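Local atomic coordinates of glycosyl hydrolases family 2, sugar binding domain protein (Bacteroides uniformis str. 3978 T3 ii, PDB entry 6D1P), a protein that probably hydrolyses O-glycosyl bonds of beta-glucuronides, as a gut bacterial beta-glucuronidase of glycosyl hydrolase family 2. Residues F557-K562 with V612-W617; I643-S647 with F671-G675; P200-F204 with T296-T300; I224-F228 with E240-R244. All blocks are in the same frame, centred on the assembly; numbering follows the deposited sequence.

Contact 1. Residues F557-K562 with V612-W617; sequences FDWHLK and VFQSYW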
loop_
_atom_site.group_PDB
_atom_site.type_symbol
_atom_site.label_atom_id
_atom_site.label_comp_id
_atom_site.label_asym_id
_atom_site.label_seq_id
_atom_site.Cartn_x
_atom_site.Cartn_y
_atom_site.Cartn_z
ATOM N N PHE A 557 -11.460 6.504 37.908
ATOM C CA PHE A 557 -12.872 6.655 37.574
ATOM C C PHE A 557 -13.716 6.731 38.844
ATOM O O PHE A 557 -14.618 7.569 38.961
ATOM C CB PHE A 557 -13.350 5.484 36.712
ATOM C CG PHE A 557 -12.779 5.449 35.316
ATOM C CD1 PHE A 557 -12.704 6.594 34.542
ATOM C CD2 PHE A 557 -12.350 4.238 34.769
ATOM C CE1 PHE A 557 -12.194 6.549 33.239
ATOM C CE2 PHE A 557 -11.845 4.166 33.483
ATOM C CZ PHE A 557 -11.758 5.323 32.707
ATOM N N ASP A 558 -13.437 5.837 39.796
ATOM C CA ASP A 558 -14.151 5.786 41.068
ATOM C C ASP A 558 -14.131 7.151 41.749
ATOM O O ASP A 558 -15.179 7.747 42.019
ATOM C CB ASP A 558 -13.497 4.708 41.948
ATOM C CG ASP A 558 -14.317 4.351 43.177
ATOM O OD1 ASP A 558 -13.944 3.368 43.840
ATOM O OD2 ASP A 558 -15.319 5.022 43.487
ATOM N N TRP A 559 -12.927 7.689 41.971
ATOM C CA TRP A 559 -12.783 9.008 42.580
ATOM C C TRP A 559 -13.619 10.068 41.860
ATOM O O TRP A 559 -14.473 10.723 42.472
ATOM C CB TRP A 559 -11.315 9.424 42.600
ATOM C CG TRP A 559 -11.159 10.628 43.432
ATOM C CD1 TRP A 559 -11.351 11.932 43.043
ATOM C CD2 TRP A 559 -10.866 10.665 44.837
ATOM N NE1 TRP A 559 -11.158 12.775 44.112
ATOM C CE2 TRP A 559 -10.862 12.029 45.227
ATOM C CE3 TRP A 559 -10.589 9.679 45.802
ATOM C CZ2 TRP A 559 -10.585 12.435 46.546
ATOM C CZ3 TRP A 559 -10.313 10.088 47.117
ATOM C CH2 TRP A 559 -10.321 11.451 47.473
ATOM N N HIS A 560 -13.375 10.260 40.557
ATOM C CA HIS A 560 -14.127 11.266 39.809
ATOM C C HIS A 560 -15.621 11.115 40.038
ATOM O O HIS A 560 -16.324 12.102 40.296
ATOM C CB HIS A 560 -13.830 11.169 38.310
ATOM C CG HIS A 560 -12.567 11.848 37.881
ATOM N ND1 HIS A 560 -11.319 11.301 38.081
ATOM C CD2 HIS A 560 -12.364 13.017 37.230
ATOM C CE1 HIS A 560 -10.398 12.109 37.585
ATOM N NE2 HIS A 560 -11.007 13.161 37.066
ATOM N N LEU A 561 -16.124 9.877 39.946
ATOM C CA LEU A 561 -17.567 9.655 40.030
ATOM C C LEU A 561 -18.104 9.983 41.420
ATOM O O LEU A 561 -19.208 10.532 41.557
ATOM C CB LEU A 561 -17.899 8.213 39.652
ATOM C CG LEU A 561 -17.730 7.877 38.162
ATOM C CD1 LEU A 561 -17.876 6.389 37.917
ATOM C CD2 LEU A 561 -18.738 8.644 37.331
ATOM N N LYS A 562 -17.355 9.648 42.465
ATOM C CA LYS A 562 -17.865 9.958 43.788
ATOM C C LYS A 562 -17.748 11.447 44.078
ATOM O O LYS A 562 -18.573 11.988 44.821
ATOM C CB LYS A 562 -17.177 9.111 44.858
ATOM C CG LYS A 562 -15.730 9.400 45.121
ATOM C CD LYS A 562 -15.533 10.218 46.389
ATOM C CE LYS A 562 -14.054 10.249 46.763
ATOM N NZ LYS A 562 -13.784 11.111 47.954
ATOM N N VAL A 612 -17.321 -0.067 36.993
ATOM C CA VAL A 612 -17.207 1.077 37.885
ATOM C C VAL A 612 -18.230 2.131 37.501
ATOM O O VAL A 612 -19.011 2.590 38.343
ATOM C CB VAL A 612 -15.780 1.638 37.866
ATOM C CG1 VAL A 612 -15.717 2.881 38.709
ATOM C CG2 VAL A 612 -14.806 0.576 38.363
ATOM N N PHE A 613 -18.281 2.485 36.212
ATOM C CA PHE A 613 -19.294 3.438 35.751
ATOM C C PHE A 613 -20.695 2.891 35.960
ATOM O O PHE A 613 -21.599 3.622 36.390
ATOM C CB PHE A 613 -19.093 3.797 34.271
ATOM C CG PHE A 613 -18.020 4.839 34.037
ATOM C CD1 PHE A 613 -18.285 6.187 34.238
ATOM C CD2 PHE A 613 -16.745 4.468 33.643
ATOM C CE1 PHE A 613 -17.315 7.137 34.062
ATOM C CE2 PHE A 613 -15.753 5.430 33.443
ATOM C CZ PHE A 613 -16.039 6.764 33.655
ATOM N N GLN A 614 -20.905 1.611 35.642
ATOM C CA GLN A 614 -22.251 1.060 35.714
ATOM C C GLN A 614 -22.756 1.082 37.149
ATOM O O GLN A 614 -23.910 1.450 37.404
ATOM C CB GLN A 614 -22.279 -0.360 35.155
ATOM C CG GLN A 614 -23.682 -0.933 34.928
ATOM C CD GLN A 614 -23.644 -2.296 34.233
ATOM O OE1 GLN A 614 -22.966 -3.223 34.693
ATOM N NE2 GLN A 614 -24.358 -2.411 33.110
ATOM N N SER A 615 -21.883 0.753 38.101
ATOM C CA SER A 615 -22.284 0.717 39.495
ATOM C C SER A 615 -22.694 2.094 40.006
ATOM O O SER A 615 -23.472 2.174 40.959
ATOM C CB SER A 615 -21.151 0.160 40.348
ATOM O OG SER A 615 -20.073 1.061 40.392
ATOM N N TYR A 616 -22.201 3.170 39.386
ATOM C CA TYR A 616 -22.542 4.530 39.796
ATOM C C TYR A 616 -23.715 5.105 39.021
ATOM O O TYR A 616 -24.449 5.943 39.547
ATOM C CB TYR A 616 -21.342 5.459 39.605
ATOM C CG TYR A 616 -20.377 5.579 40.765
ATOM C CD1 TYR A 616 -20.578 6.528 41.760
ATOM C CD2 TYR A 616 -19.241 4.782 40.842
ATOM C CE1 TYR A 616 -19.689 6.664 42.818
ATOM C CE2 TYR A 616 -18.341 4.912 41.899
ATOM C CZ TYR A 616 -18.574 5.863 42.884
ATOM O OH TYR A 616 -17.696 6.026 43.940
ATOM N N TRP A 617 -23.920 4.668 37.786
ATOM C CA TRP A 617 -24.836 5.359 36.892
ATOM C C TRP A 617 -26.082 4.572 36.560
ATOM O O TRP A 617 -27.122 5.173 36.275
ATOM C CB TRP A 617 -24.126 5.717 35.571
ATOM C CG TRP A 617 -23.153 6.843 35.677
ATOM C CD1 TRP A 617 -22.854 7.581 36.797
ATOM C CD2 TRP A 617 -22.367 7.393 34.613
ATOM N NE1 TRP A 617 -21.923 8.552 36.492
ATOM C CE2 TRP A 617 -21.608 8.459 35.159
ATOM C CE3 TRP A 617 -22.230 7.093 33.251
ATOM C CZ2 TRP A 617 -20.716 9.212 34.391
ATOM C CZ3 TRP A 617 -21.331 7.856 32.481
ATOM C CH2 TRP A 617 -20.595 8.897 33.058
#
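L561 is the knob at the centre of this contact. Its side chain fits knobs-into-holes among V612, F613, Y616 and W617, joining helices 550-564 and 609-617 of the TIM barrel domain. The two short segments run in nearly the same direction, 18° from parallel, with their axes 10.0 Å apart at closest approach. L561 CD1 lies between the rings of F613 and Y616, 3.6 Å from Y616 CD2, while L561 CD2 reaches the indole of W617, 3.3 Å from W617 NE1, and also rests against F613. Lower on the same side chain, L561 CB sits squarely over the Y616 ring, 3.7 Å from its centroid and only 6° off the ring normal, a clear CH-pi contact.

Beside this centre, F613 leans its rim over one face of F557, with F613 CE2 3.4 Å from F557 CD1. The two planes are steeply inclined. V612 CG1 packs against F557 CB and the backbone N of D558. Outside the pair of helices, F575 stacks on F613 and R666 makes a cation-pi contact with Y616.

Toward the polar edge, D558 holds CG anti to its backbone N (chi1 -168°), which brings the carboxylate to the phenol. Y616 OH donates to D558 OD2 at 2.6 Å, arriving nearly in line with the C-O bond, near the plane of the Y616 ring but with the carboxylate turned steeply against it. The same hydroxyl is hemmed in by the next helical turn: K562 CB stands 3.3 Å from Y616 OH.

Contact 2. Residues I643-S647 with F671-G675; sequences ILVYS and FPAAG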
loop_
_atom_site.group_PDB
_atom_site.type_symbol
_atom_site.label_atom_id
_atom_site.label_comp_id
_atom_site.label_asym_id
_atom_site.label_seq_id
_atom_site.Cartn_x
_atom_site.Cartn_y
_atom_site.Cartn_z
ATOM N N ILE A 643 -9.938 -6.702 48.171
ATOM C CA ILE A 643 -10.903 -7.060 47.138
ATOM C C ILE A 643 -11.913 -5.924 47.050
ATOM O O ILE A 643 -12.515 -5.548 48.061
ATOM C CB ILE A 643 -11.619 -8.396 47.446
ATOM C CG1 ILE A 643 -10.676 -9.580 47.330
ATOM C CG2 ILE A 643 -12.815 -8.623 46.529
ATOM C CD1 ILE A 643 -9.944 -9.905 48.606
ATOM N N LEU A 644 -12.091 -5.369 45.856
ATOM C CA LEU A 644 -13.070 -4.312 45.635
ATOM C C LEU A 644 -14.253 -4.865 44.855
ATOM O O LEU A 644 -14.099 -5.728 43.993
ATOM C CB LEU A 644 -12.463 -3.132 44.865
ATOM C CG LEU A 644 -11.084 -2.635 45.303
ATOM C CD1 LEU A 644 -10.454 -1.680 44.244
ATOM C CD2 LEU A 644 -11.141 -1.988 46.678
ATOM N N VAL A 645 -15.437 -4.356 45.142
ATOM C CA VAL A 645 -16.629 -4.785 44.431
ATOM C C VAL A 645 -17.350 -3.554 43.923
ATOM O O VAL A 645 -17.490 -2.562 44.649
ATOM C CB VAL A 645 -17.559 -5.628 45.321
ATOM C CG1 VAL A 645 -18.808 -5.973 44.557
ATOM C CG2 VAL A 645 -16.851 -6.897 45.769
ATOM N N TYR A 646 -17.807 -3.607 42.687
ATOM C CA TYR A 646 -18.514 -2.477 42.105
ATOM C C TYR A 646 -19.962 -2.907 41.911
ATOM O O TYR A 646 -20.285 -3.691 41.014
ATOM C CB TYR A 646 -17.813 -1.978 40.830
ATOM C CG TYR A 646 -16.566 -1.218 41.239
ATOM C CD1 TYR A 646 -16.623 0.156 41.527
ATOM C CD2 TYR A 646 -15.356 -1.884 41.449
ATOM C CE1 TYR A 646 -15.496 0.850 41.959
ATOM C CE2 TYR A 646 -14.230 -1.202 41.888
ATOM C CZ TYR A 646 -14.314 0.167 42.150
ATOM O OH TYR A 646 -13.203 0.838 42.587
ATOM N N SER A 647 -20.827 -2.403 42.790
ATOM C CA SER A 647 -22.243 -2.709 42.753
ATOM C C SER A 647 -23.032 -1.449 43.078
ATOM O O SER A 647 -22.565 -0.589 43.828
ATOM C CB SER A 647 -22.573 -3.841 43.745
ATOM O OG SER A 647 -23.970 -3.944 43.963
ATOM N N PHE A 671 -14.485 5.932 49.742
ATOM C CA PHE A 671 -13.612 5.548 48.643
ATOM C C PHE A 671 -12.519 4.597 49.129
ATOM O O PHE A 671 -11.916 4.834 50.175
ATOM C CB PHE A 671 -12.983 6.792 48.022
ATOM C CG PHE A 671 -11.908 6.504 47.020
ATOM C CD1 PHE A 671 -12.223 6.329 45.674
ATOM C CD2 PHE A 671 -10.573 6.449 47.407
ATOM C CE1 PHE A 671 -11.217 6.079 44.727
ATOM C CE2 PHE A 671 -9.567 6.206 46.470
ATOM C CZ PHE A 671 -9.889 6.017 45.128
ATOM N N PRO A 672 -12.200 3.540 48.356
ATOM C CA PRO A 672 -12.792 3.239 47.047
ATOM C C PRO A 672 -13.850 2.155 47.075
ATOM O O PRO A 672 -14.052 1.524 48.108
ATOM C CB PRO A 672 -11.594 2.756 46.243
ATOM C CG PRO A 672 -10.813 1.962 47.286
ATOM C CD PRO A 672 -11.001 2.720 48.604
ATOM N N ALA A 673 -14.481 1.936 45.918
ATOM C CA ALA A 673 -15.520 0.927 45.726
ATOM C C ALA A 673 -16.771 1.207 46.558
ATOM O O ALA A 673 -17.522 0.277 46.869
ATOM C CB ALA A 673 -15.002 -0.484 46.024
ATOM N N ALA A 674 -17.010 2.482 46.898
ATOM C CA ALA A 674 -18.211 2.915 47.624
ATOM C C ALA A 674 -18.437 2.083 48.891
ATOM O O ALA A 674 -19.556 1.656 49.189
ATOM C CB ALA A 674 -19.453 2.885 46.727
ATOM N N GLY A 675 -17.359 1.849 49.648
ATOM C CA GLY A 675 -17.430 1.056 50.861
ATOM C C GLY A 675 -17.450 -0.453 50.673
ATOM O O GLY A 675 -17.171 -1.181 51.631
HETATM O O HOH W 1 -19.116 -0.449 44.627
#
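In the DUF4982 domain, the middle strand of a three-stranded antiparallel sheet, 641-647, is met through L644 and Y646 by A673, in the loop that leads into the neighbouring strand 677-680. The methyl of A673 does most of the touching. Its CB lies 3.8 Å from L644 CB and 3.5 Å from V645 O, and it also hangs over the rim of one face of the Y646 ring, 4.0 Å from Y646 CZ. One step earlier, P672, which follows a cis peptide bond, sets its ring across the end of L644, with P672 CG 4.0 Å from L644 CD2.

A673 takes a left-handed backbone conformation (phi 64°) that turns the chain. A water fills in where the two backbones are not joined directly: it donates to V645 O at 2.7 Å and to A673 O at 2.8 Å, and accepts from S647 N. At the phenol end, the same end that A673 covers, D558 OD1 of the TIM barrel domain hydrogen-bonds both Y646 OH and A673 N, so one carboxylate oxygen grips strand and loop together. A loop between strands that packs on the middle strand of the sheet it is about to join is consistent with the immunoglobulin-like beta-sandwich expected of this E-set domain.

Contact 3. Residues P200-F204 with T296-T300; sequences PAVHF and TLRTT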
loop_
_atom_site.group_PDB
_atom_site.type_symbol
_atom_site.label_atom_id
_atom_site.label_comp_id
_atom_site.label_asym_id
_atom_site.label_seq_id
_atom_site.Cartn_x
_atom_site.Cartn_y
_atom_site.Cartn_z
ATOM N N PRO A 200 -40.479 11.516 -6.835
ATOM C CA PRO A 200 -41.228 12.130 -7.937
ATOM C C PRO A 200 -40.564 13.408 -8.432
ATOM O O PRO A 200 -39.664 13.971 -7.804
ATOM C CB PRO A 200 -42.596 12.432 -7.313
ATOM C CG PRO A 200 -42.685 11.554 -6.143
ATOM C CD PRO A 200 -41.298 11.417 -5.616
ATOM N N ALA A 201 -41.043 13.876 -9.590
ATOM C CA ALA A 201 -40.592 15.159 -10.121
ATOM C C ALA A 201 -40.734 16.265 -9.087
ATOM O O ALA A 201 -39.902 17.178 -9.017
ATOM C CB ALA A 201 -41.377 15.515 -11.383
ATOM N N VAL A 202 -41.788 16.205 -8.280
ATOM C CA VAL A 202 -41.987 17.117 -7.166
ATOM C C VAL A 202 -41.983 16.276 -5.899
ATOM O O VAL A 202 -42.625 15.224 -5.847
ATOM C CB VAL A 202 -43.284 17.931 -7.324
ATOM C CG1 VAL A 202 -43.617 18.683 -6.045
ATOM C CG2 VAL A 202 -43.150 18.907 -8.493
ATOM N N HIS A 203 -41.253 16.737 -4.887
ATOM C CA HIS A 203 -40.807 15.899 -3.783
ATOM C C HIS A 203 -40.495 16.799 -2.603
ATOM O O HIS A 203 -40.315 18.008 -2.757
ATOM C CB HIS A 203 -39.555 15.109 -4.173
ATOM C CG HIS A 203 -38.494 15.971 -4.785
ATOM N ND1 HIS A 203 -38.318 16.085 -6.148
ATOM C CD2 HIS A 203 -37.600 16.817 -4.219
ATOM C CE1 HIS A 203 -37.347 16.945 -6.394
ATOM N NE2 HIS A 203 -36.893 17.405 -5.241
ATOM N N PHE A 204 -40.402 16.194 -1.425
ATOM C CA PHE A 204 -39.931 16.930 -0.262
ATOM C C PHE A 204 -38.429 17.146 -0.374
ATOM O O PHE A 204 -37.671 16.197 -0.599
ATOM C CB PHE A 204 -40.260 16.179 1.024
ATOM C CG PHE A 204 -41.683 15.739 1.111
ATOM C CD1 PHE A 204 -42.701 16.665 1.260
ATOM C CD2 PHE A 204 -42.006 14.396 1.047
ATOM C CE1 PHE A 204 -44.020 16.263 1.336
ATOM C CE2 PHE A 204 -43.328 13.981 1.128
ATOM C CZ PHE A 204 -44.336 14.918 1.272
ATOM N N THR A 296 -47.807 7.440 -3.705
ATOM C CA THR A 296 -47.768 8.219 -2.475
ATOM C C THR A 296 -46.329 8.357 -1.987
ATOM O O THR A 296 -45.730 7.382 -1.515
ATOM C CB THR A 296 -48.640 7.567 -1.411
ATOM O OG1 THR A 296 -49.989 7.521 -1.888
ATOM C CG2 THR A 296 -48.589 8.353 -0.118
ATOM N N LEU A 297 -45.785 9.568 -2.098
ATOM C CA LEU A 297 -44.523 9.902 -1.454
ATOM C C LEU A 297 -44.789 10.190 0.017
ATOM O O LEU A 297 -45.577 11.082 0.352
ATOM C CB LEU A 297 -43.869 11.103 -2.130
ATOM C CG LEU A 297 -42.542 11.581 -1.525
ATOM C CD1 LEU A 297 -41.427 10.568 -1.767
ATOM C CD2 LEU A 297 -42.158 12.946 -2.070
ATOM N N ARG A 298 -44.160 9.421 0.892
ATOM C CA ARG A 298 -44.292 9.613 2.325
ATOM C C ARG A 298 -42.918 9.808 2.939
ATOM O O ARG A 298 -41.930 9.210 2.497
ATOM C CB ARG A 298 -44.972 8.420 2.998
ATOM C CG ARG A 298 -45.193 8.603 4.494
ATOM C CD ARG A 298 -45.745 7.347 5.146
ATOM N NE ARG A 298 -46.338 6.460 4.152
ATOM C CZ ARG A 298 -47.589 6.556 3.714
ATOM N NH1 ARG A 298 -48.388 7.513 4.185
ATOM N NH2 ARG A 298 -48.032 5.702 2.798
ATOM N N THR A 299 -42.864 10.647 3.965
ATOM C CA THR A 299 -41.686 10.732 4.809
ATOM C C THR A 299 -42.132 10.849 6.254
ATOM O O THR A 299 -43.032 11.631 6.577
ATOM C CB THR A 299 -40.782 11.910 4.423
ATOM O OG1 THR A 299 -39.675 11.976 5.329
ATOM C CG2 THR A 299 -41.550 13.222 4.473
ATOM N N THR A 300 -41.506 10.059 7.111
ATOM C CA THR A 300 -41.817 10.014 8.529
ATOM C C THR A 300 -40.648 10.590 9.312
ATOM O O THR A 300 -39.490 10.243 9.052
ATOM C CB THR A 300 -42.096 8.579 8.961
ATOM O OG1 THR A 300 -43.124 8.034 8.127
ATOM C CG2 THR A 300 -42.517 8.531 10.402
#
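P200 opens the contact with the flank of its ring: P200 CD lies 3.9 Å from L297 CD1, and L297 CD2 is almost as near. The segment is here leaving strand 194-199 of the sugar-binding domain, and A201 and V202 carry the chain round the turn that follows. H203 begins strand 203-213. Its imidazole turns from L297 and looks back along its own segment, where H203 ND1 donates to P200 O at 3.0 Å with an N-H...O angle of 157°. The acceptor lies close to the imidazole plane, so this bond fixes the ring's rotation and links the two ends of the turn. What H203 offers to the other strand is its base, with H203 CA 3.7 Å from L297 CD2.

F204 carries the larger part of the packing. Its ring and the L297 side chain lie alongside one another, pointing opposite ways, bringing F204 CD2 within 3.4 Å of L297 CD2 and F204 CE2 within 3.7 Å of L297 CG. L297 gets there because its CG is anti to the backbone N (chi1 179°), which carries both methyls out toward P200 and F204. Further along, T299 CG2 approaches the same ring obliquely, 3.7 Å from F204 CD2. L290, on the strand next to 295-303, also touches F204.

H203 is bonded through its backbone to G229, and L297 to L290, each within its own sheet; between the sheets the contact is apolar. Facing sheets that meet through inward-pointing side chains, here at two edge strands, are typical of the immunoglobulin-like beta-sandwich of family 2 glycosyl hydrolases.

Contact 4. Residues I224-F228 with E240-R244; sequences IDIAF and EFSLR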
loop_
_atom_site.group_PDB
_atom_site.type_symbol
_atom_site.label_atom_id
_atom_site.label_comp_id
_atom_site.label_asym_id
_atom_site.label_seq_id
_atom_site.Cartn_x
_atom_site.Cartn_y
_atom_site.Cartn_z
ATOM N N ILE A 224 -43.437 23.843 11.858
ATOM C CA ILE A 224 -43.013 22.917 10.814
ATOM C C ILE A 224 -42.825 23.688 9.516
ATOM O O ILE A 224 -43.777 24.291 9.006
ATOM C CB ILE A 224 -44.015 21.771 10.620
ATOM C CG1 ILE A 224 -44.062 20.916 11.874
ATOM C CG2 ILE A 224 -43.621 20.911 9.447
ATOM C CD1 ILE A 224 -44.899 19.686 11.713
ATOM N N ASP A 225 -41.609 23.647 8.974
ATOM C CA ASP A 225 -41.271 24.287 7.709
ATOM C C ASP A 225 -40.928 23.220 6.684
ATOM O O ASP A 225 -40.107 22.337 6.953
ATOM C CB ASP A 225 -40.098 25.252 7.875
ATOM C CG ASP A 225 -40.342 26.276 8.963
ATOM O OD1 ASP A 225 -41.471 26.811 9.026
ATOM O OD2 ASP A 225 -39.413 26.537 9.762
ATOM N N ILE A 226 -41.541 23.317 5.507
ATOM C CA ILE A 226 -41.449 22.293 4.477
ATOM C C ILE A 226 -41.082 22.947 3.157
ATOM O O ILE A 226 -41.741 23.900 2.730
ATOM C CB ILE A 226 -42.770 21.518 4.333
ATOM C CG1 ILE A 226 -43.030 20.694 5.592
ATOM C CG2 ILE A 226 -42.738 20.632 3.089
ATOM C CD1 ILE A 226 -44.114 19.685 5.425
ATOM N N ALA A 227 -40.057 22.412 2.496
ATOM C CA ALA A 227 -39.588 22.919 1.216
ATOM C C ALA A 227 -39.694 21.836 0.151
ATOM O O ALA A 227 -39.403 20.666 0.414
ATOM C CB ALA A 227 -38.148 23.402 1.322
ATOM N N PHE A 228 -40.088 22.233 -1.058
ATOM C CA PHE A 228 -40.332 21.308 -2.159
ATOM C C PHE A 228 -39.357 21.547 -3.307
ATOM O O PHE A 228 -39.068 22.694 -3.665
ATOM C CB PHE A 228 -41.772 21.437 -2.694
ATOM C CG PHE A 228 -42.818 20.880 -1.772
ATOM C CD1 PHE A 228 -43.459 21.700 -0.852
ATOM C CD2 PHE A 228 -43.164 19.535 -1.826
ATOM C CE1 PHE A 228 -44.422 21.189 0.001
ATOM C CE2 PHE A 228 -44.129 19.013 -0.978
ATOM C CZ PHE A 228 -44.762 19.847 -0.064
ATOM N N GLU A 240 -52.575 19.789 -3.503
ATOM C CA GLU A 240 -52.316 19.903 -2.076
ATOM C C GLU A 240 -51.566 18.661 -1.588
ATOM O O GLU A 240 -51.194 17.782 -2.376
ATOM C CB GLU A 240 -53.620 20.123 -1.302
ATOM C CG GLU A 240 -54.798 19.354 -1.856
ATOM C CD GLU A 240 -55.975 19.329 -0.898
ATOM O OE1 GLU A 240 -56.073 20.247 -0.049
ATOM O OE2 GLU A 240 -56.792 18.382 -0.990
ATOM N N PHE A 241 -51.342 18.609 -0.272
ATOM C CA PHE A 241 -50.533 17.587 0.382
ATOM C C PHE A 241 -50.925 17.534 1.851
ATOM O O PHE A 241 -51.467 18.497 2.396
ATOM C CB PHE A 241 -49.024 17.868 0.242
ATOM C CG PHE A 241 -48.484 18.879 1.240
ATOM C CD1 PHE A 241 -48.075 18.482 2.514
ATOM C CD2 PHE A 241 -48.362 20.220 0.895
ATOM C CE1 PHE A 241 -47.581 19.400 3.422
ATOM C CE2 PHE A 241 -47.868 21.145 1.804
ATOM C CZ PHE A 241 -47.476 20.735 3.066
ATOM N N SER A 242 -50.606 16.415 2.499
ATOM C CA SER A 242 -51.076 16.159 3.850
ATOM C C SER A 242 -49.943 16.164 4.866
ATOM O O SER A 242 -48.770 15.985 4.532
ATOM C CB SER A 242 -51.809 14.821 3.933
ATOM O OG SER A 242 -52.284 14.628 5.254
ATOM N N LEU A 243 -50.334 16.316 6.133
ATOM C CA LEU A 243 -49.393 16.472 7.241
ATOM C C LEU A 243 -50.084 15.997 8.515
ATOM O O LEU A 243 -51.066 16.616 8.940
ATOM C CB LEU A 243 -48.972 17.927 7.368
ATOM C CG LEU A 243 -47.673 18.222 8.102
ATOM C CD1 LEU A 243 -46.526 17.866 7.188
ATOM C CD2 LEU A 243 -47.614 19.669 8.496
ATOM N N ARG A 244 -49.579 14.922 9.130
ATOM C CA ARG A 244 -50.172 14.382 10.349
ATOM C C ARG A 244 -49.115 14.205 11.432
ATOM O O ARG A 244 -47.987 13.796 11.147
ATOM C CB ARG A 244 -50.856 13.042 10.086
ATOM C CG ARG A 244 -52.005 13.107 9.104
ATOM C CD ARG A 244 -52.671 11.740 8.954
ATOM N NE ARG A 244 -52.673 11.300 7.559
ATOM C CZ ARG A 244 -53.612 11.627 6.674
ATOM N NH1 ARG A 244 -54.630 12.395 7.048
ATOM N NH2 ARG A 244 -53.535 11.189 5.418
#
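I226 and L243 meet at the tight middle of a beta-sandwich, the immunoglobulin-like domain of family 2 glycosyl hydrolases. Strand 219-229 belongs to one sheet and strand 240-246 to the facing one. The segments run 149° apart in direction with axes 11.2 Å apart at closest approach, too far for backbone pairing, so side chains alone fill the gap.

The close part is built from four residues. I226 CD1 touches L243 CD1 at 3.5 Å, the two side chains lying alongside with their ends pointing opposite ways. The same methyl of I226 reaches the F241 ring at F241 CE1, 4.0 Å away. Beside it, F228 presents its edge to a face of F241 in an edge-to-face pair, centroids 5.2 Å apart and planes at 63°. F228 CZ stands 3.7 Å from F241 CD2, toward the rim of the ring and not over its middle. F241 is set for this by a chi1 of 81°, which places CG between the backbone N and the carbonyl carbon. L290 and Y266 also touch F241, closing in on the pair from strands of both sheets.

Packing relaxes toward I224, whose CD1 comes only to 4.2 Å from L243 CD2. The alternating residues face outward from the sandwich: E240 is exposed, while D225, A227, S242 and R244 are partly so. On these outer surfaces D225 OD1 is hydrogen-bonded to S265 OG of the adjacent strand 263-271, and on the other sheet S242 OG makes a weak hydrogen bond to I256 O.

Overall arrangement
From the N terminus, the chain first enters contact 3, whose second segment closes a long loop through the family 2 sandwich. Contact 4 nests inside that loop. The two sit with centres 10 Å apart and join the same pair of facing sheets; they touch where F204 CD1 meets F228 CE2 at 3.5 Å. The chain then builds the TIM barrel domain, and contact 1 closes a loop between two of its later helices. Contact 2 follows in series, closing a shorter loop within the DUF4982 domain. Contacts 1 and 2 also touch, fastening barrel to DUF4982 domain, whereas contacts 1 and 3 have centres about 48 Å apart, on opposite sides of the chain's centre.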